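Local coordinates for ABC transporter ATP-binding/permease protein Rv1747 (Mycobacterium tuberculosis, PDB 6CCD), which uses ATP to help move an unidentified substrate across the membrane; this chain is the first phosphothreonine-binding FHA domain of its tandem regulatory module, at residues A[39-51]-A[88-100]. Residues are numbered along the deposited sequence; the frame is centred on the assembly and turned at random.
Sequences VAHPLISRAHLLL and HIGNPDGPALDFE. With SO4 (sulfate ion), chain B.
Ile89 packs chiefly against Ile44, His48 and Leu49 of residues 39-51. Its CG1 sits between the backbone N and the carbonyl carbon (chi1 48°), which turns CG1 and CD1 to the Ile44 side, where Ile44 CD1 lies 3.6 Å from Ile89 CG1. CG2 lies instead against both Leu49 and the His48 ring, with Leu49 CD1 3.7 Å from Ile89 CG2; the ring slides past in the opposite direction, its NE2 3.7 Å from Ile89 CB. That ring is fixed at both nitrogens: ND1 takes the N-H of Ser45 almost exactly in the ring plane (3.0 Å from Ser45 N to His48 ND1), and NE2 is hydrogen-bonded to the carbonyl O of Gly68. Deeper in, Leu49 and Leu97 meet tip to tip, 3.6 Å between their CD1 atoms, and Leu51 lies obliquely against the Phe99 ring. Leu49 and Leu51 come from one sheet of the FHA beta sandwich, Ile89, Leu97 and Phe99 from the facing one, and Ile44 and His48 join them from the loop before strand 49-54; a classic beta bulge, His48 and Leu49 both facing Val29, lies where that strand begins. Toward the loops the packing thins. Val39 CG1 still presses on Pro95 CB at 3.6 Å, but His41 reaches the proline only through its CB, and Leu43 spreads both methyls near the Asn91 amide and Gly90, with Leu43 CD2 3.9 Å from Gly90 O. Past this edge, the loop carrying Ser45 and Arg46 turns to solvent and holds a sulfate: Arg46 N donates to its O1 over 3.3 Å, and Arg31 also binds the ion. FHA domains read phosphothreonine through such loops, so this sulfate, probably from the crystallisation liquor, plausibly mimics the phosphate.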
loop_
_atom_site.group_PDB
_atom_site.type_symbol
_atom_site.label_atom_id
_atom_site.label_comp_id
_atom_site.label_asym_id
_atom_site.label_seq_id
_atom_site.Cartn_x
_atom_site.Cartn_y
_atom_site.Cartn_z
ATOM N N VAL A 39 1.051 -8.222 5.926
ATOM C CA VAL A 39 -0.342 -8.244 6.356
ATOM C C VAL A 39 -0.796 -9.695 6.248
ATOM O O VAL A 39 -0.899 -10.220 5.147
ATOM C CB VAL A 39 -1.226 -7.332 5.484
ATOM C CG1 VAL A 39 -2.685 -7.400 5.927
ATOM C CG2 VAL A 39 -0.714 -5.880 5.510
ATOM N N ALA A 40 -1.036 -10.345 7.386
ATOM C CA ALA A 40 -1.192 -11.803 7.410
ATOM C C ALA A 40 -2.607 -12.306 7.107
ATOM O O ALA A 40 -2.805 -13.502 6.918
ATOM C CB ALA A 40 -0.732 -12.355 8.783
ATOM N N HIS A 41 -3.591 -11.416 7.057
ATOM C CA HIS A 41 -4.961 -11.882 6.871
ATOM C C HIS A 41 -5.127 -12.703 5.578
ATOM O O HIS A 41 -4.575 -12.346 4.538
ATOM C CB HIS A 41 -5.933 -10.697 6.870
ATOM C CG HIS A 41 -7.350 -11.105 7.096
ATOM N ND1 HIS A 41 -8.158 -11.567 6.080
ATOM C CD2 HIS A 41 -8.088 -11.176 8.231
ATOM C CE1 HIS A 41 -9.342 -11.885 6.575
ATOM N NE2 HIS A 41 -9.327 -11.653 7.876
ATOM N N PRO A 42 -5.876 -13.823 5.640
ATOM C CA PRO A 42 -5.977 -14.722 4.475
ATOM C C PRO A 42 -6.603 -14.091 3.219
ATOM O O PRO A 42 -6.455 -14.643 2.133
ATOM C CB PRO A 42 -6.862 -15.874 4.989
ATOM C CG PRO A 42 -7.501 -15.372 6.222
ATOM C CD PRO A 42 -6.536 -14.392 6.826
ATOM N N LEU A 43 -7.280 -12.958 3.354
ATOM C CA LEU A 43 -7.784 -12.247 2.169
ATOM C C LEU A 43 -6.651 -11.749 1.271
ATOM O O LEU A 43 -6.836 -11.500 0.074
ATOM C CB LEU A 43 -8.637 -11.057 2.593
ATOM C CG LEU A 43 -10.059 -11.327 3.100
ATOM C CD1 LEU A 43 -10.630 -10.044 3.671
ATOM C CD2 LEU A 43 -10.899 -11.828 1.947
ATOM N N ILE A 44 -5.473 -11.594 1.863
ATOM C CA ILE A 44 -4.375 -10.889 1.208
ATOM C C ILE A 44 -3.421 -11.829 0.461
ATOM O O ILE A 44 -3.041 -12.883 0.969
ATOM C CB ILE A 44 -3.619 -10.052 2.257
ATOM C CG1 ILE A 44 -4.617 -9.133 2.973
ATOM C CG2 ILE A 44 -2.505 -9.215 1.627
ATOM C CD1 ILE A 44 -5.571 -8.362 2.004
ATOM N N SER A 45 -3.055 -11.445 -0.762
ATOM C CA SER A 45 -2.104 -12.208 -1.566
ATOM C C SER A 45 -0.675 -12.021 -1.050
ATOM O O SER A 45 -0.393 -11.064 -0.342
ATOM C CB SER A 45 -2.199 -11.785 -3.036
ATOM O OG SER A 45 -3.495 -12.054 -3.542
ATOM N N ARG A 46 0.229 -12.926 -1.411
ATOM C CA ARG A 46 1.597 -12.851 -0.890
ATOM C C ARG A 46 2.297 -11.555 -1.279
ATOM O O ARG A 46 2.937 -10.917 -0.443
ATOM C CB ARG A 46 2.389 -14.069 -1.354
ATOM C CG ARG A 46 1.882 -15.341 -0.646
ATOM C CD ARG A 46 2.655 -16.575 -1.007
ATOM N NE ARG A 46 4.031 -16.549 -0.522
ATOM C CZ ARG A 46 4.795 -17.634 -0.457
ATOM N NH1 ARG A 46 4.294 -18.805 -0.825
ATOM N NH2 ARG A 46 6.046 -17.554 -0.027
ATOM N N ALA A 47 2.164 -11.156 -2.539
ATOM C CA ALA A 47 2.654 -9.842 -2.971
ATOM C C ALA A 47 1.450 -9.076 -3.491
ATOM O O ALA A 47 1.182 -9.076 -4.683
ATOM C CB ALA A 47 3.730 -9.969 -4.045
ATOM N N HIS A 48 0.717 -8.451 -2.575
ATOM C CA HIS A 48 -0.610 -7.920 -2.859
ATOM C C HIS A 48 -0.562 -6.541 -3.535
ATOM O O HIS A 48 -1.247 -6.302 -4.542
ATOM C CB HIS A 48 -1.410 -7.860 -1.536
ATOM C CG HIS A 48 -2.881 -7.666 -1.714
ATOM N ND1 HIS A 48 -3.785 -8.705 -1.615
ATOM C CD2 HIS A 48 -3.612 -6.556 -1.984
ATOM C CE1 HIS A 48 -5.009 -8.245 -1.812
ATOM N NE2 HIS A 48 -4.934 -6.944 -2.044
ATOM N N LEU A 49 0.235 -5.634 -2.972
ATOM C CA LEU A 49 0.449 -4.308 -3.550
ATOM C C LEU A 49 1.915 -4.043 -3.833
ATOM O O LEU A 49 2.779 -4.535 -3.108
ATOM C CB LEU A 49 -0.028 -3.206 -2.607
ATOM C CG LEU A 49 -1.465 -3.181 -2.124
ATOM C CD1 LEU A 49 -1.623 -1.937 -1.273
ATOM C CD2 LEU A 49 -2.443 -3.163 -3.323
ATOM N N LEU A 50 2.182 -3.229 -4.851
ATOM C CA LEU A 50 3.488 -2.592 -5.003
ATOM C C LEU A 50 3.334 -1.119 -4.705
ATOM O O LEU A 50 2.427 -0.477 -5.231
ATOM C CB LEU A 50 4.042 -2.793 -6.418
ATOM C CG LEU A 50 4.230 -4.267 -6.786
ATOM C CD1 LEU A 50 4.697 -4.392 -8.229
ATOM C CD2 LEU A 50 5.224 -4.917 -5.829
ATOM N N LEU A 51 4.214 -0.569 -3.873
ATOM C CA LEU A 51 4.232 0.881 -3.671
ATOM C C LEU A 51 5.460 1.451 -4.356
ATOM O O LEU A 51 6.533 0.880 -4.246
ATOM C CB LEU A 51 4.257 1.245 -2.181
ATOM C CG LEU A 51 3.307 0.448 -1.283
ATOM C CD1 LEU A 51 3.455 0.874 0.179
ATOM C CD2 LEU A 51 1.853 0.625 -1.753
ATOM N N HIS A 88 -8.080 0.225 1.805
ATOM C CA HIS A 88 -8.270 -1.120 2.332
ATOM C C HIS A 88 -7.857 -2.132 1.278
ATOM O O HIS A 88 -8.106 -1.933 0.096
ATOM C CB HIS A 88 -9.722 -1.359 2.737
ATOM C CG HIS A 88 -10.192 -0.462 3.834
ATOM N ND1 HIS A 88 -10.198 -0.846 5.157
ATOM C CD2 HIS A 88 -10.649 0.812 3.811
ATOM C CE1 HIS A 88 -10.657 0.144 5.900
ATOM N NE2 HIS A 88 -10.939 1.162 5.107
ATOM N N ILE A 89 -7.234 -3.224 1.706
ATOM C CA ILE A 89 -6.937 -4.305 0.788
ATOM C C ILE A 89 -7.755 -5.532 1.163
ATOM O O ILE A 89 -8.050 -5.748 2.342
ATOM C CB ILE A 89 -5.436 -4.646 0.783
ATOM C CG1 ILE A 89 -4.913 -4.787 2.218
ATOM C CG2 ILE A 89 -4.641 -3.539 0.064
ATOM C CD1 ILE A 89 -3.422 -5.156 2.273
ATOM N N GLY A 90 -8.119 -6.321 0.156
ATOM C CA GLY A 90 -8.827 -7.581 0.370
ATOM C C GLY A 90 -10.341 -7.466 0.342
ATOM O O GLY A 90 -11.028 -8.422 0.015
ATOM N N ASN A 91 -10.848 -6.288 0.691
ATOM C CA ASN A 91 -12.283 -6.031 0.800
ATOM C C ASN A 91 -12.445 -4.591 1.250
ATOM O O ASN A 91 -11.485 -4.009 1.740
ATOM C CB ASN A 91 -12.953 -6.984 1.809
ATOM C CG ASN A 91 -13.751 -8.094 1.132
ATOM O OD1 ASN A 91 -14.112 -7.995 -0.044
ATOM N ND2 ASN A 91 -14.026 -9.156 1.877
ATOM N N PRO A 92 -13.656 -4.012 1.109
ATOM C CA PRO A 92 -13.866 -2.649 1.613
ATOM C C PRO A 92 -13.596 -2.528 3.117
ATOM O O PRO A 92 -13.217 -1.454 3.592
ATOM C CB PRO A 92 -15.349 -2.379 1.303
ATOM C CG PRO A 92 -15.959 -3.729 1.118
ATOM C CD PRO A 92 -14.871 -4.543 0.468
ATOM N N ASP A 93 -13.807 -3.610 3.858
ATOM C CA ASP A 93 -13.500 -3.615 5.285
ATOM C C ASP A 93 -12.327 -4.530 5.616
ATOM O O ASP A 93 -12.205 -4.997 6.749
ATOM C CB ASP A 93 -14.716 -4.050 6.099
ATOM C CG ASP A 93 -15.168 -5.447 5.756
ATOM O OD1 ASP A 93 -14.746 -5.968 4.696
ATOM O OD2 ASP A 93 -15.959 -6.020 6.541
ATOM N N GLY A 94 -11.472 -4.803 4.634
ATOM C CA GLY A 94 -10.285 -5.599 4.882
ATOM C C GLY A 94 -9.234 -4.749 5.574
ATOM O O GLY A 94 -9.509 -3.604 5.920
ATOM N N PRO A 95 -8.033 -5.313 5.792
ATOM C CA PRO A 95 -6.931 -4.596 6.456
ATOM C C PRO A 95 -6.739 -3.187 5.889
ATOM O O PRO A 95 -6.746 -2.989 4.665
ATOM C CB PRO A 95 -5.724 -5.487 6.172
ATOM C CG PRO A 95 -6.313 -6.874 6.127
ATOM C CD PRO A 95 -7.665 -6.702 5.458
ATOM N N ALA A 96 -6.612 -2.210 6.778
ATOM C CA ALA A 96 -6.495 -0.821 6.358
ATOM C C ALA A 96 -5.029 -0.394 6.325
ATOM O O ALA A 96 -4.251 -0.748 7.217
ATOM C CB ALA A 96 -7.294 0.088 7.302
ATOM N N LEU A 97 -4.655 0.348 5.290
ATOM C CA LEU A 97 -3.332 0.966 5.212
ATOM C C LEU A 97 -3.476 2.489 5.214
ATOM O O LEU A 97 -4.259 3.041 4.452
ATOM C CB LEU A 97 -2.587 0.519 3.943
ATOM C CG LEU A 97 -2.465 -0.978 3.688
ATOM C CD1 LEU A 97 -1.895 -1.203 2.287
ATOM C CD2 LEU A 97 -1.612 -1.665 4.751
ATOM N N ASP A 98 -2.722 3.156 6.076
ATOM C CA ASP A 98 -2.689 4.608 6.104
ATOM C C ASP A 98 -1.384 5.087 5.491
ATOM O O ASP A 98 -0.309 4.692 5.938
ATOM C CB ASP A 98 -2.818 5.136 7.534
ATOM C CG ASP A 98 -4.221 5.004 8.078
ATOM O OD1 ASP A 98 -5.168 5.275 7.315
ATOM O OD2 ASP A 98 -4.380 4.632 9.262
ATOM N N PHE A 99 -1.482 5.934 4.472
ATOM C CA PHE A 99 -0.299 6.457 3.799
ATOM C C PHE A 99 -0.056 7.895 4.202
ATOM O O PHE A 99 -0.995 8.681 4.312
ATOM C CB PHE A 99 -0.448 6.383 2.277
ATOM C CG PHE A 99 -0.616 4.998 1.742
ATOM C CD1 PHE A 99 0.344 4.032 1.977
ATOM C CD2 PHE A 99 -1.717 4.669 0.969
ATOM C CE1 PHE A 99 0.203 2.760 1.473
ATOM C CE2 PHE A 99 -1.857 3.404 0.455
ATOM C CZ PHE A 99 -0.902 2.445 0.709
ATOM N N GLU A 100 1.202 8.260 4.411
ATOM C CA GLU A 100 1.495 9.662 4.665
ATOM C C GLU A 100 2.767 10.052 3.932
ATOM O O GLU A 100 3.762 9.341 3.986
ATOM C CB GLU A 100 1.596 9.914 6.168
ATOM C CG GLU A 100 2.511 11.040 6.585
ATOM C CD GLU A 100 2.569 11.177 8.097
ATOM O OE1 GLU A 100 1.484 11.152 8.721
ATOM O OE2 GLU A 100 3.683 11.306 8.660
HETATM S S SO4 B . -1.207 -16.018 -3.042
HETATM O O1 SO4 B . -0.218 -15.188 -3.721
HETATM O O2 SO4 B . -2.413 -16.091 -3.872
HETATM O O3 SO4 B . -0.699 -17.370 -2.779
HETATM O O4 SO4 B . -1.535 -15.401 -1.767
#